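Local atomic coordinates of cerato-platanin-like protein (Moniliophthora perniciosa, PDB entry 3SUM), a protein that is of unproven function but, as a fungal cerato-platanin with a double-psi beta-barrel fold, is probably secreted and may act where the fungus meets its plant host. Residues 49-55 against 75-81; 62-68 against 114-120; 12-18 against 38-44. All coordinates share one frame; numbering follows the deposited sequence.

Contact 1. Residues 49-55 against 75-81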
loop_
_atom_site.group_PDB
_atom_site.type_symbol
_atom_site.label_atom_id
_atom_site.label_comp_id
_atom_site.label_asym_id
_atom_site.label_seq_id
_atom_site.Cartn_x
_atom_site.Cartn_y
_atom_site.Cartn_z
ATOM N N HIS A 49 -4.034 -2.987 -2.609
ATOM C CA HIS A 49 -3.259 -1.777 -2.811
ATOM C C HIS A 49 -2.429 -1.578 -1.567
ATOM O O HIS A 49 -2.699 -0.676 -0.814
ATOM C CB HIS A 49 -4.257 -0.620 -3.020
ATOM C CG HIS A 49 -4.619 -0.521 -4.461
ATOM N ND1 HIS A 49 -4.958 0.664 -5.088
ATOM C CD2 HIS A 49 -4.557 -1.464 -5.438
ATOM C CE1 HIS A 49 -5.125 0.441 -6.384
ATOM N NE2 HIS A 49 -4.909 -0.843 -6.625
ATOM N N PHE A 50 -1.480 -2.492 -1.399
ATOM C CA PHE A 50 -0.738 -2.632 -0.166
ATOM C C PHE A 50 0.741 -2.439 -0.420
ATOM O O PHE A 50 1.243 -2.827 -1.431
ATOM C CB PHE A 50 -0.926 -4.050 0.373
ATOM C CG PHE A 50 -2.246 -4.288 1.037
ATOM C CD1 PHE A 50 -3.082 -3.228 1.352
ATOM C CD2 PHE A 50 -2.650 -5.581 1.331
ATOM C CE1 PHE A 50 -4.330 -3.468 1.989
ATOM C CE2 PHE A 50 -3.873 -5.848 1.974
ATOM C CZ PHE A 50 -4.698 -4.772 2.323
ATOM N N VAL A 51 1.450 -1.886 0.583
ATOM C CA VAL A 51 2.836 -1.675 0.427
ATOM C C VAL A 51 3.541 -1.998 1.735
ATOM O O VAL A 51 2.954 -1.960 2.806
ATOM C CB VAL A 51 3.215 -0.180 0.100
ATOM C CG1 VAL A 51 2.734 0.258 -1.334
ATOM C CG2 VAL A 51 2.621 0.766 1.154
ATOM N N ALA A 52 4.792 -2.392 1.594
ATOM C CA ALA A 52 5.714 -2.334 2.747
ATOM C C ALA A 52 6.348 -0.996 2.704
ATOM O O ALA A 52 6.615 -0.480 1.648
ATOM C CB ALA A 52 6.801 -3.427 2.589
ATOM N N ALA A 53 6.692 -0.432 3.857
ATOM C CA ALA A 53 7.306 0.872 3.867
ATOM C C ALA A 53 8.061 0.960 5.173
ATOM O O ALA A 53 7.868 0.105 6.091
ATOM C CB ALA A 53 6.227 1.957 3.765
ATOM N N PRO A 54 8.947 1.952 5.278
ATOM C CA PRO A 54 9.829 1.913 6.416
ATOM C C PRO A 54 9.102 2.349 7.657
ATOM O O PRO A 54 8.302 3.274 7.611
ATOM C CB PRO A 54 10.887 3.000 6.097
ATOM C CG PRO A 54 10.727 3.316 4.715
ATOM C CD PRO A 54 9.351 2.937 4.262
ATOM N N GLU A 55 9.512 1.783 8.782
ATOM C CA GLU A 55 9.048 2.209 10.060
ATOM C C GLU A 55 9.529 3.701 10.248
ATOM O O GLU A 55 10.515 4.094 9.705
ATOM C CB GLU A 55 9.718 1.329 11.141
ATOM C CG GLU A 55 9.374 1.637 12.596
ATOM C CD GLU A 55 10.099 0.652 13.598
ATOM O OE1 GLU A 55 10.381 1.045 14.764
ATOM O OE2 GLU A 55 10.403 -0.482 13.197
ATOM N N VAL A 75 -2.570 3.709 -1.004
ATOM C CA VAL A 75 -2.045 2.437 -0.573
ATOM C C VAL A 75 -2.021 2.327 0.949
ATOM O O VAL A 75 -1.868 3.313 1.598
ATOM C CB VAL A 75 -0.625 2.189 -1.151
ATOM C CG1 VAL A 75 -0.619 2.312 -2.696
ATOM C CG2 VAL A 75 0.418 3.199 -0.633
ATOM N N THR A 76 -2.187 1.082 1.488
ATOM C CA THR A 76 -2.132 0.890 2.882
ATOM C C THR A 76 -0.777 0.321 3.189
ATOM O O THR A 76 -0.327 -0.621 2.541
ATOM C CB THR A 76 -3.224 -0.092 3.283
ATOM O OG1 THR A 76 -4.460 0.465 2.834
ATOM C CG2 THR A 76 -3.324 -0.218 4.841
ATOM N N VAL A 77 -0.125 0.851 4.240
ATOM C CA VAL A 77 1.086 0.250 4.662
ATOM C C VAL A 77 0.774 -1.001 5.497
ATOM O O VAL A 77 0.114 -0.903 6.527
ATOM C CB VAL A 77 1.904 1.300 5.534
ATOM C CG1 VAL A 77 3.197 0.610 6.172
ATOM C CG2 VAL A 77 2.355 2.517 4.643
ATOM N N VAL A 78 1.293 -2.168 5.087
ATOM C CA VAL A 78 0.938 -3.417 5.708
ATOM C C VAL A 78 2.178 -4.196 6.144
ATOM O O VAL A 78 2.067 -5.251 6.770
ATOM C CB VAL A 78 0.119 -4.323 4.765
ATOM C CG1 VAL A 78 -1.247 -3.604 4.297
ATOM C CG2 VAL A 78 0.985 -4.851 3.545
ATOM N N ASP A 79 3.359 -3.655 5.848
ATOM C CA ASP A 79 4.580 -4.410 6.215
ATOM C C ASP A 79 5.739 -3.414 6.235
ATOM O O ASP A 79 5.533 -2.214 5.964
ATOM C CB ASP A 79 4.755 -5.474 5.112
ATOM C CG ASP A 79 5.769 -6.567 5.471
ATOM O OD1 ASP A 79 6.271 -6.623 6.622
ATOM O OD2 ASP A 79 6.045 -7.334 4.541
ATOM N N ARG A 80 6.950 -3.861 6.502
ATOM C CA ARG A 80 8.055 -2.930 6.655
ATOM C C ARG A 80 9.114 -3.326 5.655
ATOM O O ARG A 80 9.252 -4.507 5.363
ATOM C CB ARG A 80 8.713 -3.000 8.093
ATOM C CG ARG A 80 8.290 -1.818 9.059
ATOM C CD ARG A 80 6.721 -1.739 9.030
ATOM N NE ARG A 80 6.232 -0.802 10.045
ATOM C CZ ARG A 80 5.960 0.457 9.778
ATOM N NH1 ARG A 80 6.143 0.903 8.559
ATOM N NH2 ARG A 80 5.504 1.246 10.731
ATOM N N VAL A 81 9.819 -2.355 5.087
ATOM C CA VAL A 81 11.115 -2.627 4.463
ATOM C C VAL A 81 12.023 -1.708 5.264
ATOM O O VAL A 81 11.546 -0.738 5.851
ATOM C CB VAL A 81 11.145 -2.242 2.998
ATOM C CG1 VAL A 81 10.393 -3.289 2.213
ATOM C CG2 VAL A 81 10.523 -0.847 2.765
HETATM O O HOH W 1 11.828 0.225 8.886
#
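Phe50 CG and Val78 CG1 each stand anti to their own carbonyl carbon (chi1 -77° and -59°), and these torsions bring the methyl over the phenyl ring. The two belong to neighbouring parallel strands, 50-52 and 71-79, of the double-psi beta barrel. Val78 CG1 lies 3.6 Å from the centroid of the Phe50 ring, a CH-pi contact over one face, while Thr76 runs alongside the ring with its CB 3.7 Å from Phe50 CD1. Val51, Val75, Val77 and Ala53 form an apolar patch; Val51 CG2 sits 3.7 Å from Val75 CG2, and Leu93 and Phe87 cover this patch from outside the pair. The parallel ladder is regular until a beta bulge: Val51 pairs with Val77, Ala52 already with Asp79. At this step Val51 O receives an almost straight bond from Val78 N (2.8 Å), and Ala53 N then bonds to Asp79 O. Past the bulge Ala52 CB meets Val81 CG1. Asp79 turns its carboxylate to Lys10 and to the backbone of Lys22. Arg80 bends at chi2 (51°) to bring its guanidinium back to segment 49-55, with Glu55 CA over one face and Thr58 O bonded to NH2. Arg80 NH1 reaches Ala53 O at 3.1 Å, coming from above the carbonyl plane.

Contact 2. Residues 62-68 against 114-120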
loop_
_atom_site.group_PDB
_atom_site.type_symbol
_atom_site.label_atom_id
_atom_site.label_comp_id
_atom_site.label_asym_id
_atom_site.label_seq_id
_atom_site.Cartn_x
_atom_site.Cartn_y
_atom_site.Cartn_z
ATOM N N SER A 62 -1.135 2.880 7.847
ATOM C CA SER A 62 -1.447 4.232 7.351
ATOM C C SER A 62 -1.771 4.176 5.872
ATOM O O SER A 62 -1.428 3.224 5.179
ATOM C CB SER A 62 -0.323 5.246 7.565
ATOM O OG SER A 62 0.913 4.725 7.096
ATOM N N CYS A 63 -2.331 5.266 5.406
ATOM C CA CYS A 63 -2.814 5.329 3.997
ATOM C C CYS A 63 -2.010 6.366 3.325
ATOM O O CYS A 63 -1.906 7.485 3.848
ATOM C CB CYS A 63 -4.238 5.747 4.058
ATOM S SG CYS A 63 -4.974 5.731 2.387
ATOM N N TRP A 64 -1.455 6.063 2.143
ATOM C CA TRP A 64 -0.557 6.998 1.468
ATOM C C TRP A 64 -0.993 7.182 0.035
ATOM O O TRP A 64 -1.379 6.243 -0.613
ATOM C CB TRP A 64 0.884 6.475 1.450
ATOM C CG TRP A 64 1.486 6.656 2.789
ATOM C CD1 TRP A 64 1.133 6.015 3.894
ATOM C CD2 TRP A 64 2.534 7.562 3.139
ATOM N NE1 TRP A 64 1.870 6.467 4.944
ATOM C CE2 TRP A 64 2.728 7.439 4.510
ATOM C CE3 TRP A 64 3.338 8.459 2.400
ATOM C CZ2 TRP A 64 3.714 8.172 5.226
ATOM C CZ3 TRP A 64 4.331 9.225 3.118
ATOM C CH2 TRP A 64 4.512 9.051 4.515
ATOM N N LYS A 65 -0.976 8.419 -0.414
ATOM C CA LYS A 65 -1.254 8.653 -1.803
ATOM C C LYS A 65 0.063 8.693 -2.552
ATOM O O LYS A 65 0.966 9.471 -2.208
ATOM C CB LYS A 65 -1.938 10.021 -1.951
ATOM C CG LYS A 65 -2.360 10.132 -3.437
ATOM C CD LYS A 65 -3.126 11.428 -3.683
ATOM C CE LYS A 65 -2.243 12.501 -4.266
ATOM N NZ LYS A 65 -3.116 13.611 -4.828
ATOM N N LEU A 66 0.200 7.898 -3.612
ATOM C CA LEU A 66 1.452 7.847 -4.342
ATOM C C LEU A 66 1.163 8.439 -5.724
ATOM O O LEU A 66 0.059 8.215 -6.270
ATOM C CB LEU A 66 1.904 6.392 -4.564
ATOM C CG LEU A 66 1.968 5.453 -3.357
ATOM C CD1 LEU A 66 2.546 4.091 -3.706
ATOM C CD2 LEU A 66 2.791 6.203 -2.226
ATOM N N ARG A 67 2.112 9.184 -6.277
ATOM C CA ARG A 67 1.948 9.646 -7.677
ATOM C C ARG A 67 3.134 9.195 -8.510
ATOM O O ARG A 67 4.299 9.243 -8.058
ATOM C CB ARG A 67 1.899 11.191 -7.776
ATOM C CG ARG A 67 0.661 11.868 -7.168
ATOM C CD ARG A 67 0.753 13.425 -7.465
ATOM N NE ARG A 67 -0.501 14.166 -7.243
ATOM C CZ ARG A 67 -1.533 14.229 -8.102
ATOM N NH1 ARG A 67 -1.516 13.559 -9.250
ATOM N NH2 ARG A 67 -2.601 14.979 -7.822
ATOM N N TYR A 68 2.839 8.718 -9.707
ATOM C CA TYR A 68 3.845 8.500 -10.724
ATOM C C TYR A 68 3.312 9.142 -11.988
ATOM O O TYR A 68 2.200 8.785 -12.451
ATOM C CB TYR A 68 4.021 7.005 -10.961
ATOM C CG TYR A 68 5.053 6.717 -12.003
ATOM C CD1 TYR A 68 6.417 6.620 -11.642
ATOM C CD2 TYR A 68 4.663 6.430 -13.325
ATOM C CE1 TYR A 68 7.378 6.317 -12.588
ATOM C CE2 TYR A 68 5.603 6.107 -14.282
ATOM C CZ TYR A 68 6.951 6.013 -13.918
ATOM O OH TYR A 68 7.908 5.709 -14.894
ATOM N N LEU A 114 8.932 7.684 -7.552
ATOM C CA LEU A 114 7.632 8.337 -7.452
ATOM C C LEU A 114 7.762 9.791 -7.589
ATOM O O LEU A 114 8.760 10.335 -7.180
ATOM C CB LEU A 114 6.960 8.025 -6.144
ATOM C CG LEU A 114 6.662 6.547 -5.986
ATOM C CD1 LEU A 114 5.961 6.376 -4.582
ATOM C CD2 LEU A 114 5.733 6.014 -7.119
ATOM N N PHE A 115 6.736 10.446 -8.155
ATOM C CA PHE A 115 6.687 11.908 -8.087
ATOM C C PHE A 115 6.536 12.385 -6.653
ATOM O O PHE A 115 7.213 13.344 -6.239
ATOM C CB PHE A 115 5.503 12.475 -8.897
ATOM C CG PHE A 115 5.435 13.950 -8.799
ATOM C CD1 PHE A 115 4.589 14.542 -7.893
ATOM C CD2 PHE A 115 6.339 14.731 -9.507
ATOM C CE1 PHE A 115 4.541 15.882 -7.719
ATOM C CE2 PHE A 115 6.288 16.130 -9.369
ATOM C CZ PHE A 115 5.418 16.693 -8.452
ATOM N N SER A 116 5.679 11.712 -5.860
ATOM C CA SER A 116 5.449 12.180 -4.499
ATOM C C SER A 116 4.777 11.040 -3.773
ATOM O O SER A 116 4.216 10.143 -4.430
ATOM C CB SER A 116 4.496 13.375 -4.478
ATOM O OG SER A 116 3.246 12.986 -5.088
ATOM N N ALA A 117 4.810 11.094 -2.449
ATOM C CA ALA A 117 4.059 10.178 -1.598
ATOM C C ALA A 117 3.809 10.951 -0.351
ATOM O O ALA A 117 4.756 11.553 0.210
ATOM C CB ALA A 117 4.904 8.930 -1.228
ATOM N N TYR A 118 2.562 10.948 0.116
ATOM C CA TYR A 118 2.274 11.550 1.413
ATOM C C TYR A 118 1.078 10.866 2.015
ATOM O O TYR A 118 0.233 10.294 1.279
ATOM C CB TYR A 118 2.015 13.058 1.276
ATOM C CG TYR A 118 0.958 13.509 0.297
ATOM C CD1 TYR A 118 1.299 13.894 -0.994
ATOM C CD2 TYR A 118 -0.373 13.594 0.677
ATOM C CE1 TYR A 118 0.320 14.341 -1.911
ATOM C CE2 TYR A 118 -1.352 14.092 -0.204
ATOM C CZ TYR A 118 -0.996 14.439 -1.472
ATOM O OH TYR A 118 -1.978 14.908 -2.284
ATOM N N GLN A 119 0.995 10.917 3.339
ATOM C CA GLN A 119 -0.050 10.213 4.005
ATOM C C GLN A 119 -1.287 11.039 3.884
ATOM O O GLN A 119 -1.233 12.288 3.812
ATOM C CB GLN A 119 0.280 10.067 5.458
ATOM C CG GLN A 119 -0.724 9.299 6.267
ATOM C CD GLN A 119 -0.240 9.156 7.707
ATOM O OE1 GLN A 119 0.821 9.638 8.040
ATOM N NE2 GLN A 119 -0.959 8.458 8.504
ATOM N N VAL A 120 -2.399 10.312 3.800
ATOM C CA VAL A 120 -3.716 10.881 3.689
ATOM C C VAL A 120 -4.599 10.204 4.709
ATOM O O VAL A 120 -4.236 9.175 5.317
ATOM C CB VAL A 120 -4.306 10.704 2.287
ATOM C CG1 VAL A 120 -3.445 11.440 1.215
ATOM C CG2 VAL A 120 -4.384 9.165 1.910
HETATM O O HOH W 2 2.532 7.194 8.586
HETATM O O HOH W 3 -3.256 7.330 7.088
HETATM O O HOH W 4 1.263 11.835 -3.615
#
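Trp64 and Gln119 form a non-hydrogen-bonded pair of the antiparallel strands 63-68 and 116-120, at the margin of the barrel sheet. With CG anti to the carbonyl carbon (chi1 -76°), the Trp64 indole lies against the opposite backbone: Gln119 N sits over one face, and Tyr118 C is 3.3 Å from Trp64 CE3. The extended Gln119 side chain passes over the same face, CB making a CH-pi contact with the five-membered ring and the amide plane lying 14° from the indole plane. Trp64 NE1 donates in its ring plane to Ser62 OG (2.9 Å), which is also bonded to Glu59 O, and this fixes the turn of the indole. With an alanine here in place of Trp64, the Gln119 methylenes would probably lose the flat surface they cross, and Ser62 OG its indole donor. Farther along, Leu66 CD2 packs on Ala117 CB at 3.6 Å. The other side of the ladder carries Lys65 and Tyr118. Tyr118 CG is wedged between its backbone N and carbonyl carbon (chi1 54°), which lays the phenol alongside the lysine chain. Lys65 CE comes 3.1 Å from Tyr118 OH and NZ bonds to it weakly; the stronger partner of both groups is the C-terminal Pro136, its carboxylate in a salt bridge with Lys65. Val120 CG2 touches Cys63 SG, the sulfur bonded to Cys125. At a classic beta bulge, Phe115 and Ser116 both face Arg67, whose guanidinium stands nearly perpendicular to the Phe115 ring. Here Arg67 O accepts from Phe115 N at 2.7 Å, while Arg67 N donates to Ser116 O at 3.0 Å.

Contact 3. Residues 12-18 against 38-44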
loop_
_atom_site.group_PDB
_atom_site.type_symbol
_atom_site.label_atom_id
_atom_site.label_comp_id
_atom_site.label_asym_id
_atom_site.label_seq_id
_atom_site.Cartn_x
_atom_site.Cartn_y
_atom_site.Cartn_z
ATOM N N GLN A 12 0.138 -8.882 -2.874
ATOM C CA GLN A 12 -1.192 -9.176 -3.434
ATOM C C GLN A 12 -1.488 -10.653 -3.307
ATOM O O GLN A 12 -2.329 -11.218 -4.064
ATOM C CB GLN A 12 -1.330 -8.696 -4.886
ATOM C CG GLN A 12 -0.383 -9.279 -5.868
ATOM C CD GLN A 12 -0.625 -8.716 -7.213
ATOM O OE1 GLN A 12 -0.835 -7.509 -7.353
ATOM N NE2 GLN A 12 -0.697 -9.601 -8.238
ATOM N N ASN A 13 -0.813 -11.252 -2.348
ATOM C CA ASN A 13 -1.069 -12.662 -2.039
ATOM C C ASN A 13 -2.123 -12.766 -0.979
ATOM O O ASN A 13 -1.811 -12.728 0.204
ATOM C CB ASN A 13 0.216 -13.364 -1.623
ATOM C CG ASN A 13 0.031 -14.888 -1.486
ATOM O OD1 ASN A 13 -1.104 -15.396 -1.362
ATOM N ND2 ASN A 13 1.151 -15.624 -1.527
ATOM N N ASP A 14 -3.383 -12.946 -1.428
ATOM C CA ASP A 14 -4.537 -12.916 -0.584
ATOM C C ASP A 14 -4.446 -14.014 0.446
ATOM O O ASP A 14 -5.035 -13.878 1.530
ATOM C CB ASP A 14 -5.826 -13.051 -1.377
ATOM C CG ASP A 14 -5.794 -14.212 -2.327
ATOM O OD1 ASP A 14 -6.426 -15.226 -2.012
ATOM O OD2 ASP A 14 -5.092 -14.125 -3.361
ATOM N N THR A 15 -3.653 -15.039 0.169
ATOM C CA THR A 15 -3.689 -16.247 1.020
ATOM C C THR A 15 -2.795 -16.188 2.200
ATOM O O THR A 15 -2.886 -17.050 3.120
ATOM C CB THR A 15 -3.344 -17.519 0.242
ATOM O OG1 THR A 15 -1.914 -17.557 -0.054
ATOM C CG2 THR A 15 -4.154 -17.532 -1.048
ATOM N N LEU A 16 -1.924 -15.182 2.230
ATOM C CA LEU A 16 -0.981 -15.123 3.317
ATOM C C LEU A 16 -1.577 -14.733 4.636
ATOM O O LEU A 16 -2.263 -13.707 4.769
ATOM C CB LEU A 16 0.161 -14.138 3.003
ATOM C CG LEU A 16 1.080 -14.572 1.858
ATOM C CD1 LEU A 16 2.118 -13.535 1.561
ATOM C CD2 LEU A 16 1.808 -15.927 2.149
ATOM N N SER A 17 -1.162 -15.454 5.665
ATOM C CA SER A 17 -1.550 -15.064 7.001
ATOM C C SER A 17 -1.069 -13.635 7.280
ATOM O O SER A 17 0.051 -13.252 6.890
ATOM C CB SER A 17 -0.917 -16.039 8.027
ATOM O OG SER A 17 -1.074 -15.457 9.321
ATOM N N ILE A 18 -1.888 -12.854 7.979
ATOM C CA ILE A 18 -1.449 -11.501 8.340
ATOM C C ILE A 18 -0.211 -11.546 9.264
ATOM O O ILE A 18 0.493 -10.572 9.368
ATOM C CB ILE A 18 -2.599 -10.656 8.986
ATOM C CG1 ILE A 18 -3.169 -11.321 10.253
ATOM C CG2 ILE A 18 -3.722 -10.309 7.946
ATOM C CD1 ILE A 18 -3.977 -10.283 11.105
ATOM N N PRO A 38 -9.152 -9.934 10.413
ATOM C CA PRO A 38 -8.781 -10.696 9.266
ATOM C C PRO A 38 -7.772 -11.768 9.691
ATOM O O PRO A 38 -6.999 -11.565 10.653
ATOM C CB PRO A 38 -8.073 -9.678 8.363
ATOM C CG PRO A 38 -8.153 -8.369 9.003
ATOM C CD PRO A 38 -9.114 -8.486 10.181
ATOM N N THR A 39 -7.763 -12.906 9.028
ATOM C CA THR A 39 -6.668 -13.855 9.291
ATOM C C THR A 39 -5.677 -13.825 8.125
ATOM O O THR A 39 -4.527 -14.259 8.249
ATOM C CB THR A 39 -7.167 -15.298 9.457
ATOM O OG1 THR A 39 -7.902 -15.689 8.269
ATOM C CG2 THR A 39 -8.069 -15.434 10.750
ATOM N N LYS A 40 -6.138 -13.335 6.978
ATOM C CA LYS A 40 -5.322 -13.351 5.763
ATOM C C LYS A 40 -5.265 -11.979 5.135
ATOM O O LYS A 40 -6.194 -11.153 5.332
ATOM C CB LYS A 40 -5.976 -14.326 4.770
ATOM C CG LYS A 40 -5.630 -15.775 5.211
ATOM C CD LYS A 40 -6.598 -16.712 4.586
ATOM C CE LYS A 40 -6.244 -18.104 5.105
ATOM N NZ LYS A 40 -5.027 -18.537 4.335
ATOM N N LEU A 41 -4.217 -11.755 4.339
ATOM C CA LEU A 41 -4.001 -10.431 3.762
ATOM C C LEU A 41 -5.168 -10.059 2.877
ATOM O O LEU A 41 -5.520 -8.892 2.780
ATOM C CB LEU A 41 -2.715 -10.429 2.890
ATOM C CG LEU A 41 -2.314 -9.041 2.419
ATOM C CD1 LEU A 41 -1.748 -8.289 3.617
ATOM C CD2 LEU A 41 -1.223 -9.295 1.318
ATOM N N GLY A 42 -5.750 -11.052 2.215
ATOM C CA GLY A 42 -6.855 -10.808 1.255
ATOM C C GLY A 42 -8.099 -10.199 1.894
ATOM O O GLY A 42 -8.945 -9.656 1.209
ATOM N N GLU A 43 -8.228 -10.327 3.204
ATOM C CA GLU A 43 -9.408 -9.826 3.902
ATOM C C GLU A 43 -9.253 -8.423 4.404
ATOM O O GLU A 43 -10.182 -7.836 4.941
ATOM C CB GLU A 43 -9.766 -10.723 5.080
ATOM C CG GLU A 43 -9.965 -12.185 4.677
ATOM C CD GLU A 43 -9.951 -13.093 5.907
ATOM O OE1 GLU A 43 -9.062 -12.971 6.775
ATOM O OE2 GLU A 43 -10.829 -13.934 5.979
ATOM N N VAL A 44 -8.033 -7.890 4.312
ATOM C CA VAL A 44 -7.795 -6.589 4.912
ATOM C C VAL A 44 -8.337 -5.511 3.988
ATOM O O VAL A 44 -8.192 -5.585 2.755
ATOM C CB VAL A 44 -6.249 -6.406 5.112
ATOM C CG1 VAL A 44 -5.960 -5.009 5.648
ATOM C CG2 VAL A 44 -5.697 -7.468 6.050
HETATM O O HOH W 5 -3.680 -15.567 10.125
#
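Asp14 and Gly42 bring their backbones within 3.6 Å, CA to CA, an unusually close approach for two loops with no strand ladder between them. Gly42 has only hydrogens where a side chain would run into Asp14 CB, so its N can bond to Asp14 O at 3.0 Å. Asp14 and Thr15 are the middle residues of a type I turn from Asn13 to Leu16. The turn is braced by an Asx turn in which Asn13 OD1 accepts from both Thr15 N and Thr15 OG1, the two donors arriving on the same face of its amide. Lys40 carries its ammonium across the turn: the chain runs extended and then bends at chi4 (-77°), bringing NZ to Thr15 O at 2.9 Å. Leu16 O takes a bond from Leu41 N (2.8 Å), and Ile18 N answers with one to Thr39 O, so a single bridge joins the backbones at Ser17 and Lys40. Glu43 ties back to the start of segment 38-44, one carboxylate oxygen, OE1, accepting from Thr39 N (2.6 Å) and from Lys40 N. Leu41 CB rests against Asn13 O at 3.6 Å. The branches of Ile18 divide: CD1 reaches Pro38 O (3.3 Å), while CG2 lies on Lys40 C and meets Val44 CG2. Beyond the pair, Ile18 and Val44 pack on Leu27 of helix 24-28, Leu41 touches Phe21, and Leu41 and Val44 lean on Phe50, joining these two loops, which flank the helix in sequence, to strand 50-52.

Overall arrangement
Along the chain contact 3 comes first and is complete before contact 1 opens, whereas the segments of contacts 1 and 2 alternate. Those two share one mixed sheet: strands 71-79 and 63-68 are neighbours in it, so 50-52, 71-79, 63-68 and 116-120 follow side by side, and the contact centres lie about 12 Å apart. Val75 and Val77 join them, their backbone N atoms meeting Trp64 O and Ser62 O. Contact 3 lies outside this sheet, its centre about 14 Å from that of contact 1, and reaches it through Phe50. Its centre is about 23 Å from that of contact 2, across the chain's centre. Together they run from the outermost strand 116-120 through the sheet to the loops round helix 24-28.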